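Local structure of Kiaa0380 (1HTJ) at residues Val46-Tyr50 with Leu150-Leu156; Phe62-Glu67 with Ala124-Met129; Ala170-Ala175 with Ala203-Leu207. The protein probably links heterotrimeric G protein signalling to Rho GTPases, as a Rho guanine nucleotide exchange factor whose RGS-like domain is the part described here. The protein carries 3 engineered substitutions. All coordinates share one frame; numbering follows the deposited sequence.

Contact 1. Residues Val46-Tyr50 with Leu150-Leu156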
loop_
_atom_site.group_PDB
_atom_site.type_symbol
_atom_site.label_atom_id
_atom_site.label_comp_id
_atom_site.label_asym_id
_atom_site.label_seq_id
_atom_site.Cartn_x
_atom_site.Cartn_y
_atom_site.Cartn_z
ATOM N N VAL A 46 1.263 -3.561 10.052
ATOM C CA VAL A 46 1.897 -2.773 11.099
ATOM C C VAL A 46 2.505 -1.517 10.452
ATOM O O VAL A 46 2.258 -0.396 10.893
ATOM C CB VAL A 46 3.019 -3.586 11.805
ATOM C CG1 VAL A 46 3.847 -2.678 12.700
ATOM C CG2 VAL A 46 2.407 -4.715 12.620
ATOM N N PHE A 47 3.293 -1.716 9.403
ATOM C CA PHE A 47 3.924 -0.616 8.698
ATOM C C PHE A 47 2.888 0.393 8.195
ATOM O O PHE A 47 3.104 1.608 8.260
ATOM C CB PHE A 47 4.756 -1.171 7.532
ATOM C CG PHE A 47 5.516 -0.115 6.749
ATOM C CD1 PHE A 47 6.201 0.911 7.410
ATOM C CD2 PHE A 47 5.550 -0.154 5.348
ATOM C CE1 PHE A 47 6.908 1.879 6.693
ATOM C CE2 PHE A 47 6.250 0.803 4.625
ATOM C CZ PHE A 47 6.936 1.830 5.306
ATOM N N LEU A 48 1.757 -0.112 7.713
ATOM C CA LEU A 48 0.702 0.746 7.187
ATOM C C LEU A 48 0.064 1.593 8.288
ATOM O O LEU A 48 -0.307 2.741 8.069
ATOM C CB LEU A 48 -0.354 -0.110 6.469
ATOM C CG LEU A 48 0.013 -0.559 5.046
ATOM C CD1 LEU A 48 -0.959 -1.611 4.550
ATOM C CD2 LEU A 48 -0.033 0.642 4.128
ATOM N N ARG A 49 -0.055 1.029 9.478
ATOM C CA ARG A 49 -0.633 1.771 10.593
ATOM C C ARG A 49 0.232 2.997 10.874
ATOM O O ARG A 49 -0.277 4.076 11.145
ATOM C CB ARG A 49 -0.729 0.865 11.834
ATOM C CG ARG A 49 -1.826 -0.174 11.688
ATOM C CD ARG A 49 -1.870 -1.156 12.834
ATOM N NE ARG A 49 -2.224 -0.531 14.097
ATOM C CZ ARG A 49 -2.546 -1.214 15.196
ATOM N NH1 ARG A 49 -2.551 -2.533 15.177
ATOM N NH2 ARG A 49 -2.875 -0.584 16.315
ATOM N N TYR A 50 1.546 2.823 10.790
ATOM C CA TYR A 50 2.457 3.928 11.003
ATOM C C TYR A 50 2.211 4.945 9.890
ATOM O O TYR A 50 2.005 6.134 10.152
ATOM C CB TYR A 50 3.922 3.453 10.968
ATOM C CG TYR A 50 4.898 4.600 10.754
ATOM C CD1 TYR A 50 5.090 5.579 11.734
ATOM C CD2 TYR A 50 5.547 4.764 9.526
ATOM C CE1 TYR A 50 5.900 6.707 11.481
ATOM C CE2 TYR A 50 6.346 5.875 9.265
ATOM C CZ TYR A 50 6.518 6.849 10.237
ATOM O OH TYR A 50 7.261 7.980 9.936
ATOM N N LEU A 150 2.766 0.602 19.458
ATOM C CA LEU A 150 1.776 1.626 19.110
ATOM C C LEU A 150 1.169 1.353 17.741
ATOM O O LEU A 150 0.130 1.914 17.389
ATOM C CB LEU A 150 2.429 3.009 19.059
ATOM C CG LEU A 150 3.052 3.550 20.343
ATOM C CD1 LEU A 150 3.530 4.999 20.093
ATOM C CD2 LEU A 150 1.995 3.474 21.486
ATOM N N TYR A 151 1.837 0.506 16.967
ATOM C CA TYR A 151 1.379 0.193 15.630
ATOM C C TYR A 151 1.039 -1.259 15.360
ATOM O O TYR A 151 1.036 -1.672 14.202
ATOM C CB TYR A 151 2.422 0.656 14.637
ATOM C CG TYR A 151 2.793 2.096 14.844
ATOM C CD1 TYR A 151 3.933 2.451 15.575
ATOM C CD2 TYR A 151 1.995 3.107 14.325
ATOM C CE1 TYR A 151 4.265 3.781 15.773
ATOM C CE2 TYR A 151 2.311 4.431 14.520
ATOM C CZ TYR A 151 3.446 4.765 15.241
ATOM O OH TYR A 151 3.737 6.103 15.430
ATOM N N GLY A 152 0.765 -2.025 16.420
ATOM C CA GLY A 152 0.401 -3.423 16.274
ATOM C C GLY A 152 1.512 -4.462 16.392
ATOM O O GLY A 152 1.260 -5.658 16.214
ATOM N N GLU A 153 2.733 -4.047 16.713
ATOM C CA GLU A 153 3.818 -5.015 16.784
ATOM C C GLU A 153 3.652 -6.099 17.828
ATOM O O GLU A 153 4.316 -7.121 17.762
ATOM C CB GLU A 153 5.170 -4.315 16.940
ATOM C CG GLU A 153 5.557 -3.579 15.673
ATOM C CD GLU A 153 7.038 -3.620 15.387
ATOM O OE1 GLU A 153 7.694 -4.565 15.854
ATOM O OE2 GLU A 153 7.542 -2.721 14.683
ATOM N N ASN A 154 2.759 -5.900 18.786
ATOM C CA ASN A 154 2.545 -6.939 19.777
ATOM C C ASN A 154 1.983 -8.167 19.091
ATOM O O ASN A 154 2.432 -9.284 19.334
ATOM C CB ASN A 154 1.572 -6.467 20.853
ATOM C CG ASN A 154 2.278 -5.765 21.985
ATOM O OD1 ASN A 154 3.476 -5.480 21.898
ATOM N ND2 ASN A 154 1.548 -5.483 23.058
ATOM N N ASP A 155 1.006 -7.947 18.214
ATOM C CA ASP A 155 0.367 -9.037 17.502
ATOM C C ASP A 155 1.355 -9.844 16.687
ATOM O O ASP A 155 1.091 -10.992 16.372
ATOM C CB ASP A 155 -0.730 -8.496 16.589
ATOM C CG ASP A 155 -1.668 -7.553 17.315
ATOM O OD1 ASP A 155 -1.969 -7.833 18.494
ATOM O OD2 ASP A 155 -2.105 -6.544 16.706
ATOM N N LEU A 156 2.493 -9.246 16.344
ATOM C CA LEU A 156 3.506 -9.946 15.559
ATOM C C LEU A 156 4.105 -11.084 16.369
ATOM O O LEU A 156 4.613 -12.052 15.806
ATOM C CB LEU A 156 4.623 -8.991 15.125
ATOM C CG LEU A 156 4.306 -7.931 14.067
ATOM C CD1 LEU A 156 5.603 -7.332 13.570
ATOM C CD2 LEU A 156 3.556 -8.546 12.907
HETATM O O HOH W 1 -1.657 2.209 15.341
#
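Val46, on helix 41-54, presses both methyls against the loop at Tyr151-Leu156. With CG1 anti to the backbone N (chi1 169°), that branch lies 3.3 Å from Tyr151 O and also meets the aliphatic CG of Glu153, whose side chain it crosses at about a right angle. CG2 reaches Gly152 and touches Leu156 CG at 4.0 Å. The carbonyl of Tyr151 also receives a CA-H...O contact, Val46 CA to Tyr151 O being 3.4 Å. Arg49 bends at its third torsion (chi3 65°) and lays one guanidinium face on the Tyr151-Gly152 peptide. Its NH1 comes within 3.3 Å of Gly152 CA, where a beta carbon would clash, and the positive phi of Gly152 also calls for glycine. Arg49 NE donates to a water that donates in turn to Leu150 O, while NH1 is hydrogen-bonded to Gln173 OE1 of helix 163-182. Substituting alanine for Arg49 would probably uncover this peptide, cost Gln173 OE1 its guanidinium partner and break the water link to Leu150 O. Tyr50 sets CB over the face of the Tyr151 ring, 4.2 Å from its centroid, and turns its ring edge to that same face in a T-shaped stack (planes at 82°). Tyr151 OH is held by Gln54 NE2, further along the same helix. The connection between helices 118-144 and 163-182 thus packs on helix 41-54, within the all-helical RGS-like domain.

Contact 2. Residues Phe62-Glu67 with Ala124-Met129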
loop_
_atom_site.group_PDB
_atom_site.type_symbol
_atom_site.label_atom_id
_atom_site.label_comp_id
_atom_site.label_asym_id
_atom_site.label_seq_id
_atom_site.Cartn_x
_atom_site.Cartn_y
_atom_site.Cartn_z
ATOM N N PHE A 62 -0.071 3.575 -3.612
ATOM C CA PHE A 62 0.007 3.566 -5.061
ATOM C C PHE A 62 0.773 2.309 -5.491
ATOM O O PHE A 62 0.309 1.516 -6.325
ATOM C CB PHE A 62 0.747 4.802 -5.562
ATOM C CG PHE A 62 1.140 4.707 -6.999
ATOM C CD1 PHE A 62 0.161 4.586 -7.993
ATOM C CD2 PHE A 62 2.486 4.659 -7.366
ATOM C CE1 PHE A 62 0.517 4.415 -9.325
ATOM C CE2 PHE A 62 2.853 4.490 -8.704
ATOM C CZ PHE A 62 1.865 4.366 -9.685
ATOM N N TYR A 63 1.949 2.133 -4.896
ATOM C CA TYR A 63 2.803 0.994 -5.196
ATOM C C TYR A 63 2.050 -0.338 -5.041
ATOM O O TYR A 63 2.140 -1.226 -5.900
ATOM C CB TYR A 63 4.022 1.009 -4.262
ATOM C CG TYR A 63 4.976 -0.123 -4.506
ATOM C CD1 TYR A 63 6.147 0.076 -5.229
ATOM C CD2 TYR A 63 4.700 -1.401 -4.034
ATOM C CE1 TYR A 63 7.024 -0.977 -5.477
ATOM C CE2 TYR A 63 5.568 -2.464 -4.278
ATOM C CZ TYR A 63 6.727 -2.243 -4.996
ATOM O OH TYR A 63 7.603 -3.279 -5.212
ATOM N N LEU A 64 1.315 -0.466 -3.939
ATOM C CA LEU A 64 0.566 -1.677 -3.661
ATOM C C LEU A 64 -0.555 -1.907 -4.681
ATOM O O LEU A 64 -0.896 -3.056 -5.006
ATOM C CB LEU A 64 -0.013 -1.616 -2.242
ATOM C CG LEU A 64 1.003 -1.705 -1.088
ATOM C CD1 LEU A 64 0.302 -1.524 0.246
ATOM C CD2 LEU A 64 1.700 -3.054 -1.126
ATOM N N CYS A 65 -1.142 -0.819 -5.169
ATOM C CA CYS A 65 -2.215 -0.944 -6.143
ATOM C C CYS A 65 -1.631 -1.316 -7.502
ATOM O O CYS A 65 -2.181 -2.161 -8.198
ATOM C CB CYS A 65 -3.027 0.352 -6.216
ATOM S SG CYS A 65 -4.209 0.566 -4.834
ATOM N N ALA A 66 -0.507 -0.697 -7.858
ATOM C CA ALA A 66 0.169 -0.988 -9.125
ATOM C C ALA A 66 0.611 -2.442 -9.095
ATOM O O ALA A 66 0.594 -3.132 -10.110
ATOM C CB ALA A 66 1.378 -0.081 -9.313
ATOM N N GLU A 67 1.001 -2.900 -7.913
ATOM C CA GLU A 67 1.426 -4.275 -7.715
ATOM C C GLU A 67 0.238 -5.204 -8.004
ATOM O O GLU A 67 0.381 -6.197 -8.718
ATOM C CB GLU A 67 1.919 -4.449 -6.280
ATOM C CG GLU A 67 2.747 -5.694 -6.032
ATOM C CD GLU A 67 4.013 -5.753 -6.876
ATOM O OE1 GLU A 67 4.460 -4.699 -7.397
ATOM O OE2 GLU A 67 4.568 -6.869 -7.001
ATOM N N ALA A 124 6.388 3.586 -12.940
ATOM C CA ALA A 124 5.860 4.513 -11.944
ATOM C C ALA A 124 6.239 4.042 -10.549
ATOM O O ALA A 124 6.648 4.834 -9.710
ATOM C CB ALA A 124 4.338 4.634 -12.076
ATOM N N GLN A 125 6.107 2.748 -10.304
ATOM C CA GLN A 125 6.465 2.215 -9.007
ATOM C C GLN A 125 7.883 2.655 -8.646
ATOM O O GLN A 125 8.132 3.091 -7.511
ATOM C CB GLN A 125 6.375 0.686 -9.005
ATOM C CG GLN A 125 4.959 0.164 -8.968
ATOM C CD GLN A 125 4.896 -1.343 -8.836
ATOM O OE1 GLN A 125 5.382 -2.068 -9.697
ATOM N NE2 GLN A 125 4.293 -1.823 -7.761
ATOM N N GLU A 126 8.806 2.554 -9.604
ATOM C CA GLU A 126 10.196 2.946 -9.367
ATOM C C GLU A 126 10.286 4.383 -8.871
ATOM O O GLU A 126 11.103 4.700 -8.008
ATOM C CB GLU A 126 11.035 2.824 -10.644
ATOM C CG GLU A 126 11.027 1.453 -11.292
ATOM C CD GLU A 126 11.354 0.337 -10.318
ATOM O OE1 GLU A 126 12.441 0.376 -9.682
ATOM O OE2 GLU A 126 10.517 -0.588 -10.194
ATOM N N ALA A 127 9.447 5.254 -9.419
ATOM C CA ALA A 127 9.457 6.659 -9.023
ATOM C C ALA A 127 9.036 6.872 -7.569
ATOM O O ALA A 127 9.479 7.817 -6.919
ATOM C CB ALA A 127 8.547 7.461 -9.943
ATOM N N ALA A 128 8.181 5.994 -7.059
ATOM C CA ALA A 128 7.696 6.113 -5.693
ATOM C C ALA A 128 8.626 5.475 -4.664
ATOM O O ALA A 128 8.539 5.785 -3.474
ATOM C CB ALA A 128 6.316 5.477 -5.585
HETATM N N MSE A 129 9.505 4.589 -5.128
HETATM C CA MSE A 129 10.415 3.865 -4.248
HETATM C C MSE A 129 11.223 4.685 -3.272
HETATM O O MSE A 129 11.296 4.356 -2.093
HETATM C CB MSE A 129 11.360 2.993 -5.066
HETATM C CG MSE A 129 10.806 1.616 -5.331
HETATM SE SE MSE A 129 10.226 0.776 -3.676
HETATM C CE MSE A 129 11.753 1.204 -2.577
#
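Gln125 reaches across a buried antiparallel helix pair to a small polar site on helix 58-69, formed by Tyr63 and Glu67. The side chain runs extended beyond CG, past Ala66, where Gln125 CG and Ala66 CB are 3.6 Å apart, and delivers its amide nitrogen to two oxygens. NE2 donates to Glu67 OE1 at 2.9 Å in a nearly straight bond (169°), using the anti lone pair of the carboxylate and staying close to the amide plane. Its second bond, to the backbone Tyr63 O, is also 2.9 Å but more bent (133°). That carbonyl already accepts from Glu67 N within its own helix, and the two donors arrive from opposite faces of its plane. The same NE2 sits 3.4 Å above the plane of the Tyr63 ring, over its centre, while both its N-H groups serve oxygens.

Helices 58-69 and 118-144 are elements of the all-helical RGS-like fold, and these short segments approach to 9.6 Å between axes at 155°. Apolar contacts lie along the seam beside Gln125. Phe62 turns its ring edge to the alanines of helix 118-144, CZ lying 3.5 Å from Ala124 CB, with Ala128 CB farther along that edge. The selenium of Met129, a selenomethionine, meets Tyr63 CE1 at 4.1 Å in an oblique Met-aromatic contact. Glu67 OE2 forms a salt bridge with Lys38.

Contact 3. Residues Ala170-Ala175 with Ala203-Leu207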
loop_
_atom_site.group_PDB
_atom_site.type_symbol
_atom_site.label_atom_id
_atom_site.label_comp_id
_atom_site.label_asym_id
_atom_site.label_seq_id
_atom_site.Cartn_x
_atom_site.Cartn_y
_atom_site.Cartn_z
ATOM N N ALA A 170 -2.815 -10.275 10.520
ATOM C CA ALA A 170 -2.952 -9.275 9.469
ATOM C C ALA A 170 -4.329 -8.643 9.535
ATOM O O ALA A 170 -4.485 -7.436 9.371
ATOM C CB ALA A 170 -2.749 -9.906 8.114
ATOM N N GLU A 171 -5.325 -9.477 9.779
ATOM C CA GLU A 171 -6.701 -9.033 9.864
ATOM C C GLU A 171 -6.865 -7.996 10.973
ATOM O O GLU A 171 -7.542 -6.987 10.794
ATOM C CB GLU A 171 -7.596 -10.240 10.141
ATOM C CG GLU A 171 -8.969 -10.169 9.514
ATOM C CD GLU A 171 -9.890 -11.243 10.056
ATOM O OE1 GLU A 171 -9.482 -12.434 10.056
ATOM O OE2 GLU A 171 -11.018 -10.895 10.482
ATOM N N LYS A 172 -6.241 -8.254 12.117
ATOM C CA LYS A 172 -6.314 -7.351 13.262
ATOM C C LYS A 172 -5.752 -5.976 12.899
ATOM O O LYS A 172 -6.221 -4.944 13.395
ATOM C CB LYS A 172 -5.535 -7.943 14.444
ATOM C CG LYS A 172 -5.601 -7.097 15.703
ATOM C CD LYS A 172 -4.912 -7.779 16.889
ATOM C CE LYS A 172 -4.971 -6.887 18.145
ATOM N NZ LYS A 172 -4.191 -7.417 19.322
ATOM N N GLN A 173 -4.744 -5.975 12.032
ATOM C CA GLN A 173 -4.130 -4.743 11.577
ATOM C C GLN A 173 -5.088 -4.016 10.647
ATOM O O GLN A 173 -5.247 -2.796 10.721
ATOM C CB GLN A 173 -2.829 -5.031 10.820
ATOM C CG GLN A 173 -1.827 -5.894 11.573
ATOM C CD GLN A 173 -1.665 -5.468 13.027
ATOM O OE1 GLN A 173 -1.419 -4.295 13.320
ATOM N NE2 GLN A 173 -1.803 -6.423 13.943
ATOM N N LEU A 174 -5.727 -4.768 9.759
ATOM C CA LEU A 174 -6.639 -4.161 8.810
ATOM C C LEU A 174 -7.777 -3.486 9.567
ATOM O O LEU A 174 -8.218 -2.397 9.209
ATOM C CB LEU A 174 -7.162 -5.223 7.841
ATOM C CG LEU A 174 -8.173 -4.774 6.779
ATOM C CD1 LEU A 174 -7.681 -3.503 6.092
ATOM C CD2 LEU A 174 -8.375 -5.916 5.755
ATOM N N ALA A 175 -8.242 -4.134 10.626
ATOM C CA ALA A 175 -9.316 -3.574 11.441
ATOM C C ALA A 175 -8.838 -2.272 12.085
ATOM O O ALA A 175 -9.583 -1.301 12.164
ATOM C CB ALA A 175 -9.724 -4.569 12.531
ATOM N N ALA A 203 -4.581 -10.002 -1.364
ATOM C CA ALA A 203 -3.676 -10.798 -0.545
ATOM C C ALA A 203 -4.421 -11.839 0.290
ATOM O O ALA A 203 -3.843 -12.453 1.176
ATOM C CB ALA A 203 -2.874 -9.891 0.366
ATOM N N GLY A 204 -5.706 -12.028 0.012
ATOM C CA GLY A 204 -6.487 -13.005 0.751
ATOM C C GLY A 204 -6.790 -12.609 2.180
ATOM O O GLY A 204 -6.917 -13.466 3.056
ATOM N N ILE A 205 -6.909 -11.306 2.413
ATOM C CA ILE A 205 -7.199 -10.765 3.736
ATOM C C ILE A 205 -8.393 -9.826 3.650
ATOM O O ILE A 205 -8.360 -8.834 2.922
ATOM C CB ILE A 205 -6.021 -9.942 4.286
ATOM C CG1 ILE A 205 -4.754 -10.794 4.345
ATOM C CG2 ILE A 205 -6.382 -9.401 5.666
ATOM C CD1 ILE A 205 -4.779 -11.847 5.422
ATOM N N ARG A 206 -9.445 -10.134 4.395
ATOM C CA ARG A 206 -10.639 -9.300 4.407
ATOM C C ARG A 206 -11.230 -9.308 5.812
ATOM O O ARG A 206 -11.109 -10.285 6.546
ATOM C CB ARG A 206 -11.629 -9.798 3.345
ATOM C CG ARG A 206 -11.144 -9.497 1.923
ATOM C CD ARG A 206 -11.818 -10.330 0.822
ATOM N NE ARG A 206 -13.270 -10.163 0.774
ATOM C CZ ARG A 206 -14.040 -10.553 -0.244
ATOM N NH1 ARG A 206 -13.502 -11.130 -1.313
ATOM N NH2 ARG A 206 -15.356 -10.384 -0.185
ATOM N N LEU A 207 -11.842 -8.196 6.194
ATOM C CA LEU A 207 -12.416 -8.044 7.530
ATOM C C LEU A 207 -13.677 -8.871 7.807
ATOM O O LEU A 207 -14.793 -8.371 7.543
ATOM C CB LEU A 207 -12.674 -6.557 7.801
ATOM C CG LEU A 207 -11.984 -5.980 9.045
ATOM C CD1 LEU A 207 -10.565 -6.508 9.160
ATOM C CD2 LEU A 207 -11.994 -4.467 8.972
#
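A Schellman motif ends helix 186-202, and the chain beyond it lays Ile205 and Leu207 on helix 163-182. Gly204, with positive phi, is the C-prime residue: Ile205 N returns to Met200 O and Gly204 N to Ser201 O, which turns the backbone out of the helix. No hydrogen bond joins the two segments, so the contact is made by side-chain packing. Ile205 points its beta carbon at the helix and divides its branches between two residues one turn apart, CD1 meeting Ala170 CB at 3.9 Å and CG2 meeting Leu174 CD2 at 4.0 Å. The side chains of Ile205 and Leu174 run alongside one another, pointing opposite ways. Leu174 holds CG anti to its own backbone N (chi1 179°), and this carries the branch point out to Leu207, with Leu174 CG and Leu207 CD1 3.8 Å apart.

Leu207, the last residue modelled, places CD1 against the helix backbone itself. That methyl lies 3.5 Å from Glu171 O and 3.6 Å from Ala175 N, two atoms already joined by a helical hydrogen bond, and it also touches Ala175 CB at 4.0 Å. On the outer side, the aliphatic CG of Glu171 lies 3.7 Å from Arg206 O.

Among the neighbouring helices, Leu174 also packs on Leu196, Asn197 and Met200 of helix 186-202, the helix that delivers the tail, while Ala170 rests on Pro41 at the start of helix 41-54.

Overall arrangement
From the N terminus, helix 41-54 supplies the first half of contact 1, and helix 58-69 follows with the first half of contact 2. Helix 118-144 closes contact 2, tying these two helices together; the loop after it closes contact 1, so contact 2 is nested inside the larger loop. Their centres are 22 Å apart, on opposite sides of the chain's centre. Contact 3 comes later, in series with both, and closes a short loop between helix 163-182 and the C-terminal tail. It touches contact 1 through Asp155, which is paired with the opposite charge of Lys172, modelled unusually close, and probably hydrogen-bonds Gln173. Contacts 1 and 3 thus join loop, tail and helix 163-182 on one side of the domain.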